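Local coordinates for protein catalase-3 (Neurospora crassa, PDB 4AJ9) that uses heme to break hydrogen peroxide down to oxygen and water, a reaction that protects aerobic cells from peroxide damage, at residues 321-332 against 359-370. Residues are numbered along the deposited sequence; the frame is centred on the assembly and turned at random. Where two conformers were deposited one is given.
Sequences AETEQISFQPGH and RHRGPNFEQLPI. With HEM (protoporphyrin IX containing Fe), chain Y.
The end of helix 319-324 and the loop that follows pass the end of helix 343-360 and its turns, E322 and I370 lying 5.5 Å apart between CA atoms, S327 and F365 7.8 Å. R359 suits its place because one flat guanidinium can serve several acceptors around its edge: in the conformer described, one of two, NH2 reaches I326 O at 2.9 Å, from above the carbonyl plane, and heme O1D at 2.8 Å, while NE donates to heme O2D. NH1 adds a short but weak bond to E324 O. H360 sets NE2 above one guanidinium face, toward its rim; its ring N-H donates weakly to the S327 hydroxyl, also held by Q356. The bent chain of E366 (chi2 -76°) offers OE2, through its syn lone pair, to H332 NE2 at 2.7 Å, ring and carboxylate nearly coplanar; D134 takes the other nitrogen. At the E322 end, beta-branched I370 lays CG2 on A321 O (3.5 Å) and CG1 on E322 O (3.6 Å) at once, and crosses I326 at about a right angle. Two acidic partners would probably favour a protonated H332; R359, with two bonds to one heme propionate, would probably offset that group's charge, sharing the heme with R62, R102 and Q356.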
ATOM      1  N   ALA C 321     -16.150  -7.195   6.333  1.00  3.86           N
ATOM      2  CA  ALA C 321     -16.429  -7.050   4.901  1.00  4.87           C
ATOM      3  C   ALA C 321     -17.437  -5.941   4.648  1.00  4.54           C
ATOM      4  O   ALA C 321     -17.376  -5.248   3.634  1.00  5.86           O
ATOM      5  CB  ALA C 321     -16.952  -8.363   4.325  1.00  2.98           C
ATOM      6  N   GLU C 322     -18.370  -5.798   5.579  1.00  2.21           N
ATOM      7  CA  GLU C 322     -19.478  -4.861   5.435  1.00  3.20           C
ATOM      8  C   GLU C 322     -19.259  -3.558   6.197  1.00  6.69           C
ATOM      9  O   GLU C 322     -18.954  -2.519   5.592  1.00  5.51           O
ATOM     10  CB  GLU C 322     -20.793  -5.546   5.837  1.00  7.06           C
ATOM     11  CG  GLU C 322     -21.109  -6.733   4.952  1.00  6.12           C
ATOM     12  CD  GLU C 322     -22.336  -7.520   5.392  1.00  8.41           C
ATOM     13  OE1 GLU C 322     -23.450  -6.948   5.400  1.00 10.93           O
ATOM     14  OE2 GLU C 322     -22.179  -8.717   5.717  1.00  5.75           O
ATOM     15  N   THR C 323     -19.393  -3.615   7.523  1.00  6.36           N
ATOM     16  CA  THR C 323     -19.281  -2.424   8.355  1.00  4.53           C
ATOM     17  C   THR C 323     -17.897  -1.757   8.292  1.00  3.92           C
ATOM     18  O   THR C 323     -17.801  -0.548   8.077  1.00  5.81           O
ATOM     19  CB  THR C 323     -19.644  -2.727   9.820  1.00  3.62           C
ATOM     20  OG1 THR C 323     -20.967  -3.294   9.882  1.00  5.58           O
ATOM     21  CG2 THR C 323     -19.603  -1.442  10.653  1.00  2.78           C
ATOM     22  N   GLU C 324     -16.828  -2.524   8.494  1.00  3.15           N
ATOM     23  CA  GLU C 324     -15.494  -1.914   8.512  1.00  2.67           C
ATOM     24  C   GLU C 324     -15.080  -1.356   7.144  1.00  3.44           C
ATOM     25  O   GLU C 324     -14.507  -0.265   7.060  1.00  5.42           O
ATOM     26  CB  GLU C 324     -14.428  -2.898   9.014  1.00  2.99           C
ATOM     27  CG  GLU C 324     -13.061  -2.243   9.245  1.00  4.23           C
ATOM     28  CD  GLU C 324     -13.068  -1.252  10.408  1.00  8.30           C
ATOM     29  OE1 GLU C 324     -14.001  -1.328  11.240  1.00  6.52           O
ATOM     30  OE2 GLU C 324     -12.137  -0.412  10.499  1.00  4.43           O
ATOM     31  N   GLN C 325     -15.374  -2.102   6.080  1.00  2.80           N
ATOM     32  CA  GLN C 325     -14.954  -1.719   4.741  1.00  2.39           C
ATOM     33  C   GLN C 325     -15.820  -0.649   4.066  1.00  6.40           C
ATOM     34  O   GLN C 325     -15.358   0.010   3.154  1.00  3.35           O
ATOM     35  CB  GLN C 325     -14.835  -2.937   3.817  1.00  3.37           C
ATOM     36  CG  GLN C 325     -13.624  -3.819   4.107  1.00  3.26           C
ATOM     37  CD  GLN C 325     -13.292  -4.788   2.970  1.00  5.94           C
ATOM     38  OE1 GLN C 325     -12.139  -4.888   2.543  1.00  6.15           O
ATOM     39  NE2 GLN C 325     -14.290  -5.520   2.498  1.00  5.45           N
ATOM     40  N   ILE C 326     -17.068  -0.475   4.486  1.00  4.93           N
ATOM     41  CA  ILE C 326     -17.904   0.516   3.812  1.00  4.81           C
ATOM     42  C   ILE C 326     -17.262   1.915   3.858  1.00  7.28           C
ATOM     43  O   ILE C 326     -16.732   2.331   4.886  1.00  4.24           O
ATOM     44  CB  ILE C 326     -19.357   0.552   4.336  1.00  4.89           C
ATOM     45  CG1 ILE C 326     -20.257   1.275   3.321  1.00  3.62           C
ATOM     46  CG2 ILE C 326     -19.411   1.157   5.750  1.00  3.78           C
ATOM     47  CD1 ILE C 326     -21.782   1.207   3.635  1.00  3.57           C
ATOM     48  N   SER C 327     -17.309   2.614   2.726  1.00  3.53           N
ATOM     49  CA  SER C 327     -16.605   3.884   2.548  1.00  1.78           C
ATOM     50  C   SER C 327     -17.605   4.978   2.205  1.00  4.16           C
ATOM     51  O   SER C 327     -17.997   5.108   1.035  1.00  5.15           O
ATOM     52  CB  SER C 327     -15.614   3.760   1.380  1.00  3.79           C
ATOM     53  OG  SER C 327     -14.614   2.789   1.637  1.00 10.99           O
ATOM     54  N   PHE C 328     -18.019   5.762   3.198  1.00  2.91           N
ATOM     55  CA  PHE C 328     -18.990   6.836   2.963  1.00  3.58           C
ATOM     56  C   PHE C 328     -18.298   8.056   2.370  1.00  4.02           C
ATOM     57  O   PHE C 328     -17.103   8.261   2.585  1.00  1.79           O
ATOM     58  CB  PHE C 328     -19.690   7.240   4.264  1.00  4.67           C
ATOM     59  CG  PHE C 328     -20.660   6.210   4.791  1.00  4.89           C
ATOM     60  CD1 PHE C 328     -21.978   6.177   4.337  1.00  4.30           C
ATOM     61  CD2 PHE C 328     -20.268   5.308   5.769  1.00  5.57           C
ATOM     62  CE1 PHE C 328     -22.867   5.239   4.834  1.00  5.96           C
ATOM     63  CE2 PHE C 328     -21.163   4.367   6.261  1.00  5.34           C
ATOM     64  CZ  PHE C 328     -22.459   4.342   5.791  1.00  3.92           C
ATOM     65  N   GLN C 329     -19.058   8.859   1.627  1.00  3.44           N
ATOM     66  CA  GLN C 329     -18.561  10.115   1.061  1.00  5.68           C
ATOM     67  C   GLN C 329     -19.708  11.108   0.867  1.00  5.96           C
ATOM     68  O   GLN C 329     -20.719  10.773   0.244  1.00  7.27           O
ATOM     69  CB  GLN C 329     -17.945   9.897  -0.318  1.00  6.82           C
ATOM     70  CG  GLN C 329     -16.679   9.053  -0.402  1.00  5.92           C
ATOM     71  CD  GLN C 329     -16.119   9.094  -1.817  1.00  4.08           C
ATOM     72  OE1 GLN C 329     -16.000  10.163  -2.402  1.00  5.87           O
ATOM     73  NE2 GLN C 329     -15.808   7.932  -2.380  1.00  4.73           N
ATOM     74  N   PRO C 330     -19.547  12.340   1.375  1.00  5.74           N
ATOM     75  CA  PRO C 330     -20.554  13.357   1.067  1.00  5.13           C
ATOM     76  C   PRO C 330     -20.507  13.701  -0.419  1.00  4.74           C
ATOM     77  O   PRO C 330     -21.443  14.320  -0.930  1.00  6.97           O
ATOM     78  CB  PRO C 330     -20.131  14.558   1.921  1.00  2.23           C
ATOM     79  CG  PRO C 330     -19.168  14.032   2.895  1.00 11.28           C
ATOM     80  CD  PRO C 330     -18.513  12.842   2.289  1.00  2.80           C
ATOM     81  N   GLY C 331     -19.457  13.275  -1.125  1.00  2.85           N
ATOM     82  CA  GLY C 331     -19.407  13.489  -2.567  1.00  4.00           C
ATOM     83  C   GLY C 331     -20.257  12.473  -3.321  1.00  5.46           C
ATOM     84  O   GLY C 331     -20.434  12.550  -4.539  1.00  3.98           O
ATOM     85  N   HIS C 332     -20.755  11.479  -2.599  1.00  4.60           N
ATOM     86  CA  HIS C 332     -21.674  10.529  -3.207  1.00  5.53           C
ATOM     87  C   HIS C 332     -23.007  11.233  -3.383  1.00  6.15           C
ATOM     88  O   HIS C 332     -23.887  11.154  -2.515  1.00  5.92           O
ATOM     89  CB  HIS C 332     -21.828   9.297  -2.324  1.00  6.93           C
ATOM     90  CG  HIS C 332     -20.721   8.300  -2.478  1.00  4.47           C
ATOM     91  ND1 HIS C 332     -20.520   7.271  -1.582  1.00  5.40           N
ATOM     92  CD2 HIS C 332     -19.776   8.156  -3.437  1.00  7.25           C
ATOM     93  CE1 HIS C 332     -19.487   6.543  -1.977  1.00  7.85           C
ATOM     94  NE2 HIS C 332     -19.024   7.054  -3.104  1.00  4.20           N
ATOM     95  N   ARG C 359      -7.229   4.016   3.555  0.65  3.87           N
ATOM     96  CA  ARG C 359      -7.880   2.894   4.209  0.65  5.17           C
ATOM     97  C   ARG C 359      -7.868   1.644   3.333  0.65  5.28           C
ATOM     98  O   ARG C 359      -7.635   0.538   3.823  0.65  6.60           O
ATOM     99  CB  ARG C 359      -9.307   3.268   4.591  0.65  5.01           C
ATOM    100  CG  ARG C 359      -9.884   2.408   5.689  0.65  3.26           C
ATOM    101  CD  ARG C 359     -10.690   3.263   6.655  0.65  4.50           C
ATOM    102  NE  ARG C 359     -11.945   3.731   6.072  0.65  2.97           N
ATOM    103  CZ  ARG C 359     -12.993   2.951   5.815  0.65  4.85           C
ATOM    104  NH1 ARG C 359     -12.938   1.649   6.068  0.65  2.73           N
ATOM    105  NH2 ARG C 359     -14.096   3.476   5.288  0.65  3.08           N
ATOM    106  N   HIS C 360      -8.119   1.818   2.036  1.00  3.92           N
ATOM    107  CA  HIS C 360      -8.231   0.675   1.127  1.00  7.41           C
ATOM    108  C   HIS C 360      -6.997   0.401   0.275  1.00  9.02           C
ATOM    109  O   HIS C 360      -6.974  -0.556  -0.502  1.00  9.77           O
ATOM    110  CB  HIS C 360      -9.482   0.796   0.248  1.00  5.70           C
ATOM    111  CG  HIS C 360     -10.767   0.693   1.020  1.00  8.50           C
ATOM    112  ND1 HIS C 360     -11.215  -0.497   1.555  1.00  5.78           N
ATOM    113  CD2 HIS C 360     -11.688   1.628   1.361  1.00  5.70           C
ATOM    114  CE1 HIS C 360     -12.363  -0.293   2.181  1.00  8.28           C
ATOM    115  NE2 HIS C 360     -12.672   0.987   2.079  1.00  5.29           N
ATOM    116  N   ARG C 361      -5.976   1.237   0.413  1.00  5.87           N
ATOM    117  CA  ARG C 361      -4.720   1.054  -0.331  1.00 16.02           C
ATOM    118  C   ARG C 361      -4.894   0.790  -1.831  1.00 22.24           C
ATOM    119  O   ARG C 361      -4.243  -0.091  -2.397  1.00 17.11           O
ATOM    120  CB  ARG C 361      -3.895  -0.085   0.280  1.00 13.94           C
ATOM    121  CG  ARG C 361      -3.035   0.319   1.462  1.00 22.04           C
ATOM    122  CD  ARG C 361      -3.875   0.634   2.697  1.00 32.01           C
ATOM    123  NE  ARG C 361      -3.093   1.308   3.733  1.00 32.08           N
ATOM    124  CZ  ARG C 361      -2.505   2.494   3.571  1.00  4.78           C
ATOM    125  NH1 ARG C 361      -2.616   3.138   2.419  1.00 32.97           N
ATOM    126  NH2 ARG C 361      -1.818   3.031   4.559  1.00 27.60           N
ATOM    127  N   GLY C 362      -5.748   1.566  -2.479  1.00 12.55           N
ATOM    128  CA  GLY C 362      -6.045   1.341  -3.877  1.00 13.70           C
ATOM    129  C   GLY C 362      -7.256   2.151  -4.288  1.00 11.56           C
ATOM    130  O   GLY C 362      -8.026   2.593  -3.447  1.00  6.57           O
ATOM    131  N   PRO C 363      -7.421   2.356  -5.595  1.00  7.82           N
ATOM    132  CA  PRO C 363      -8.443   3.221  -6.171  1.00  4.86           C
ATOM    133  C   PRO C 363      -9.728   2.481  -6.516  1.00  3.76           C
ATOM    134  O   PRO C 363     -10.669   3.112  -6.985  1.00  6.75           O
ATOM    135  CB  PRO C 363      -7.766   3.701  -7.457  1.00  2.12           C
ATOM    136  CG  PRO C 363      -6.990   2.509  -7.886  1.00  2.18           C
ATOM    137  CD  PRO C 363      -6.483   1.871  -6.621  1.00  9.50           C
ATOM    138  N   ASN C 364      -9.774   1.168  -6.296  1.00  5.39           N
ATOM    139  CA  ASN C 364     -10.945   0.383  -6.677  1.00  7.52           C
ATOM    140  C   ASN C 364     -11.890   0.014  -5.535  1.00  5.73           C
ATOM    141  O   ASN C 364     -12.665  -0.936  -5.648  1.00  5.49           O
ATOM    142  CB  ASN C 364     -10.514  -0.865  -7.464  1.00  4.10           C
ATOM    143  CG  ASN C 364     -10.085  -0.520  -8.883  1.00  6.40           C
ATOM    144  OD1 ASN C 364     -10.826   0.145  -9.607  1.00  5.96           O
ATOM    145  ND2 ASN C 364      -8.877  -0.943  -9.277  1.00  3.36           N
ATOM    146  N   PHE C 365     -11.841   0.777  -4.448  1.00  3.93           N
ATOM    147  CA  PHE C 365     -12.677   0.499  -3.278  1.00  4.52           C
ATOM    148  C   PHE C 365     -14.167   0.556  -3.597  1.00  4.18           C
ATOM    149  O   PHE C 365     -14.974  -0.047  -2.879  1.00  3.58           O
ATOM    150  CB  PHE C 365     -12.339   1.475  -2.141  1.00  5.73           C
ATOM    151  CG  PHE C 365     -12.324   2.899  -2.578  1.00  3.81           C
ATOM    152  CD1 PHE C 365     -13.486   3.641  -2.588  1.00  4.47           C
ATOM    153  CD2 PHE C 365     -11.143   3.486  -3.031  1.00  4.11           C
ATOM    154  CE1 PHE C 365     -13.475   4.958  -3.018  1.00  4.94           C
ATOM    155  CE2 PHE C 365     -11.122   4.787  -3.464  1.00  8.06           C
ATOM    156  CZ  PHE C 365     -12.289   5.531  -3.461  1.00  6.11           C
ATOM    157  N   GLU C 366     -14.563   1.254  -4.668  1.00  3.08           N
ATOM    158  CA  GLU C 366     -15.999   1.278  -4.993  1.00  2.42           C
ATOM    159  C   GLU C 366     -16.469  -0.073  -5.541  1.00  3.79           C
ATOM    160  O   GLU C 366     -17.670  -0.303  -5.678  1.00  5.50           O
ATOM    161  CB  GLU C 366     -16.383   2.414  -5.963  1.00  1.61           C
ATOM    162  CG  GLU C 366     -16.017   3.837  -5.496  1.00  1.91           C
ATOM    163  CD  GLU C 366     -16.944   4.394  -4.420  1.00  5.05           C
ATOM    164  OE1 GLU C 366     -17.310   3.670  -3.470  1.00  4.59           O
ATOM    165  OE2 GLU C 366     -17.314   5.579  -4.520  1.00  4.45           O
ATOM    166  N   GLN C 367     -15.521  -0.957  -5.846  1.00  5.88           N
ATOM    167  CA  GLN C 367     -15.841  -2.291  -6.347  1.00  2.76           C
ATOM    168  C   GLN C 367     -16.128  -3.312  -5.237  1.00  6.78           C
ATOM    169  O   GLN C 367     -16.662  -4.389  -5.507  1.00  4.39           O
ATOM    170  CB  GLN C 367     -14.732  -2.798  -7.281  1.00  2.80           C
ATOM    171  CG  GLN C 367     -14.515  -1.917  -8.499  1.00  7.06           C
ATOM    172  CD  GLN C 367     -13.555  -2.526  -9.507  1.00  3.81           C
ATOM    173  OE1 GLN C 367     -12.668  -3.300  -9.151  1.00  6.38           O
ATOM    174  NE2 GLN C 367     -13.738  -2.181 -10.781  1.00  6.33           N
ATOM    175  N   LEU C 368     -15.803  -2.977  -3.989  1.00  4.43           N
ATOM    176  CA  LEU C 368     -16.096  -3.880  -2.882  1.00  5.51           C
ATOM    177  C   LEU C 368     -17.607  -4.088  -2.798  1.00  9.68           C
ATOM    178  O   LEU C 368     -18.376  -3.159  -3.021  1.00  5.33           O
ATOM    179  CB  LEU C 368     -15.569  -3.317  -1.565  1.00  3.18           C
ATOM    180  CG  LEU C 368     -14.046  -3.174  -1.509  1.00  4.36           C
ATOM    181  CD1 LEU C 368     -13.618  -2.439  -0.245  1.00  7.89           C
ATOM    182  CD2 LEU C 368     -13.387  -4.550  -1.588  1.00 10.42           C
ATOM    183  N   PRO C 369     -18.039  -5.312  -2.482  1.00  6.27           N
ATOM    184  CA  PRO C 369     -19.485  -5.577  -2.481  1.00  7.17           C
ATOM    185  C   PRO C 369     -20.296  -4.525  -1.719  1.00  8.49           C
ATOM    186  O   PRO C 369     -21.330  -4.075  -2.219  1.00  2.41           O
ATOM    187  CB  PRO C 369     -19.580  -6.944  -1.806  1.00  6.21           C
ATOM    188  CG  PRO C 369     -18.269  -7.618  -2.194  1.00  4.06           C
ATOM    189  CD  PRO C 369     -17.250  -6.502  -2.115  1.00  5.41           C
ATOM    190  N   ILE C 370     -19.837  -4.128  -0.538  1.00  2.31           N
ATOM    191  CA  ILE C 370     -20.621  -3.195   0.287  1.00  4.90           C
ATOM    192  C   ILE C 370     -20.642  -1.770  -0.287  1.00  6.89           C
ATOM    193  O   ILE C 370     -21.557  -0.997   0.000  1.00  5.19           O
ATOM    194  CB  ILE C 370     -20.140  -3.180   1.772  1.00  7.69           C
ATOM    195  CG1 ILE C 370     -21.138  -2.437   2.674  1.00  4.68           C
ATOM    196  CG2 ILE C 370     -18.749  -2.585   1.889  1.00  2.31           C
ATOM    197  CD1 ILE C 370     -22.445  -3.206   2.935  1.00  4.90           C
TER
HETATM  198  CHA HEM Y1720     -15.692  10.165   8.775  1.00  3.43           C
HETATM  199  CHB HEM Y1720     -19.483  13.040   9.799  1.00  4.66           C
HETATM  200  CHC HEM Y1720     -16.682  16.924   9.066  1.00  5.71           C
HETATM  201  CHD HEM Y1720     -13.225  14.081   7.214  1.00  5.92           C
HETATM  202  C1A HEM Y1720     -16.951  10.589   9.161  1.00  3.27           C
HETATM  203  C2A HEM Y1720     -18.070   9.743   9.559  1.00  4.40           C
HETATM  204  C3A HEM Y1720     -19.109  10.544   9.856  1.00  4.30           C
HETATM  205  C4A HEM Y1720     -18.694  11.915   9.636  1.00  4.55           C
HETATM  206  CMA HEM Y1720     -20.520  10.118  10.329  1.00  2.35           C
HETATM  207  CAA HEM Y1720     -18.027   8.195   9.670  1.00  1.90           C
HETATM  208  CBA HEM Y1720     -18.641   7.520   8.448  1.00  4.61           C
HETATM  209  CGA HEM Y1720     -18.655   6.033   8.684  1.00  4.30           C
HETATM  210  O1A HEM Y1720     -17.863   5.308   8.033  1.00  4.96           O
HETATM  211  O2A HEM Y1720     -19.456   5.566   9.538  1.00  4.88           O
HETATM  212  C1B HEM Y1720     -19.071  14.348   9.633  1.00  3.63           C
HETATM  213  C2B HEM Y1720     -19.920  15.525   9.701  1.00  4.37           C
HETATM  214  C3B HEM Y1720     -19.145  16.605   9.522  1.00  3.57           C
HETATM  215  C4B HEM Y1720     -17.789  16.139   9.306  1.00  5.58           C
HETATM  216  CMB HEM Y1720     -21.441  15.450   9.969  1.00  1.69           C
HETATM  217  CAB HEM Y1720     -19.549  18.098   9.466  1.00  8.96           C
HETATM  218  CBB HEM Y1720     -20.787  18.457   9.107  1.00 11.90           C
HETATM  219  C1C HEM Y1720     -15.546  16.489   8.426  1.00  3.45           C
HETATM  220  C2C HEM Y1720     -14.563  17.329   7.759  1.00  4.52           C
HETATM  221  C3C HEM Y1720     -13.611  16.527   7.276  1.00  8.29           C
HETATM  222  C4C HEM Y1720     -13.977  15.166   7.573  1.00  5.40           C
HETATM  223  CMC HEM Y1720     -14.603  18.867   7.687  1.00  2.50           C
HETATM  224  CAC HEM Y1720     -12.372  16.898   6.451  1.00  4.71           C
HETATM  225  CBC HEM Y1720     -12.433  17.937   5.615  1.00 10.17           C
HETATM  226  C1D HEM Y1720     -13.545  12.780   7.467  1.00  8.15           C
HETATM  227  C2D HEM Y1720     -12.726  11.660   7.081  1.00  2.41           C
HETATM  228  C3D HEM Y1720     -13.493  10.440   7.570  1.00  0.97           C
HETATM  229  C4D HEM Y1720     -14.699  10.943   8.190  1.00  1.58           C
HETATM  230  CMD HEM Y1720     -11.373  11.719   6.340  1.00  2.92           C
HETATM  231  CAD HEM Y1720     -13.077   8.969   7.411  1.00  3.01           C
HETATM  232  CBD HEM Y1720     -13.803   8.434   6.182  1.00  3.52           C
HETATM  233  CGD HEM Y1720     -13.344   7.028   5.900  1.00  2.95           C
HETATM  234  O1D HEM Y1720     -14.091   6.291   5.212  1.00  3.32           O
HETATM  235  O2D HEM Y1720     -12.251   6.643   6.388  1.00  7.16           O
HETATM  236  NA  HEM Y1720     -17.375  11.901   9.217  1.00  1.81           N
HETATM  237  NB  HEM Y1720     -17.788  14.765   9.387  1.00  3.03           N
HETATM  238  NC  HEM Y1720     -15.154  15.175   8.287  1.00  4.10           N
HETATM  239  ND  HEM Y1720     -14.692  12.329   8.106  1.00  2.46           N
HETATM  240 FE   HEM Y1720     -16.321  13.534   8.669  1.00  5.35          FE
HETATM  241  O   HOH W   1     -17.860  -5.762   1.051  1.00  8.48           O
HETATM  242  O   HOH W   2     -11.172   0.725   8.303  1.00  5.31           O
HETATM  243  O   HOH W   3     -10.101  -3.082   2.309  1.00 16.00           O
HETATM  244  O   HOH W   4     -16.543   5.426  -1.303  1.00  4.17           O
HETATM  245  O   HOH W   5     -15.682   7.550  -5.553  1.00  7.35           O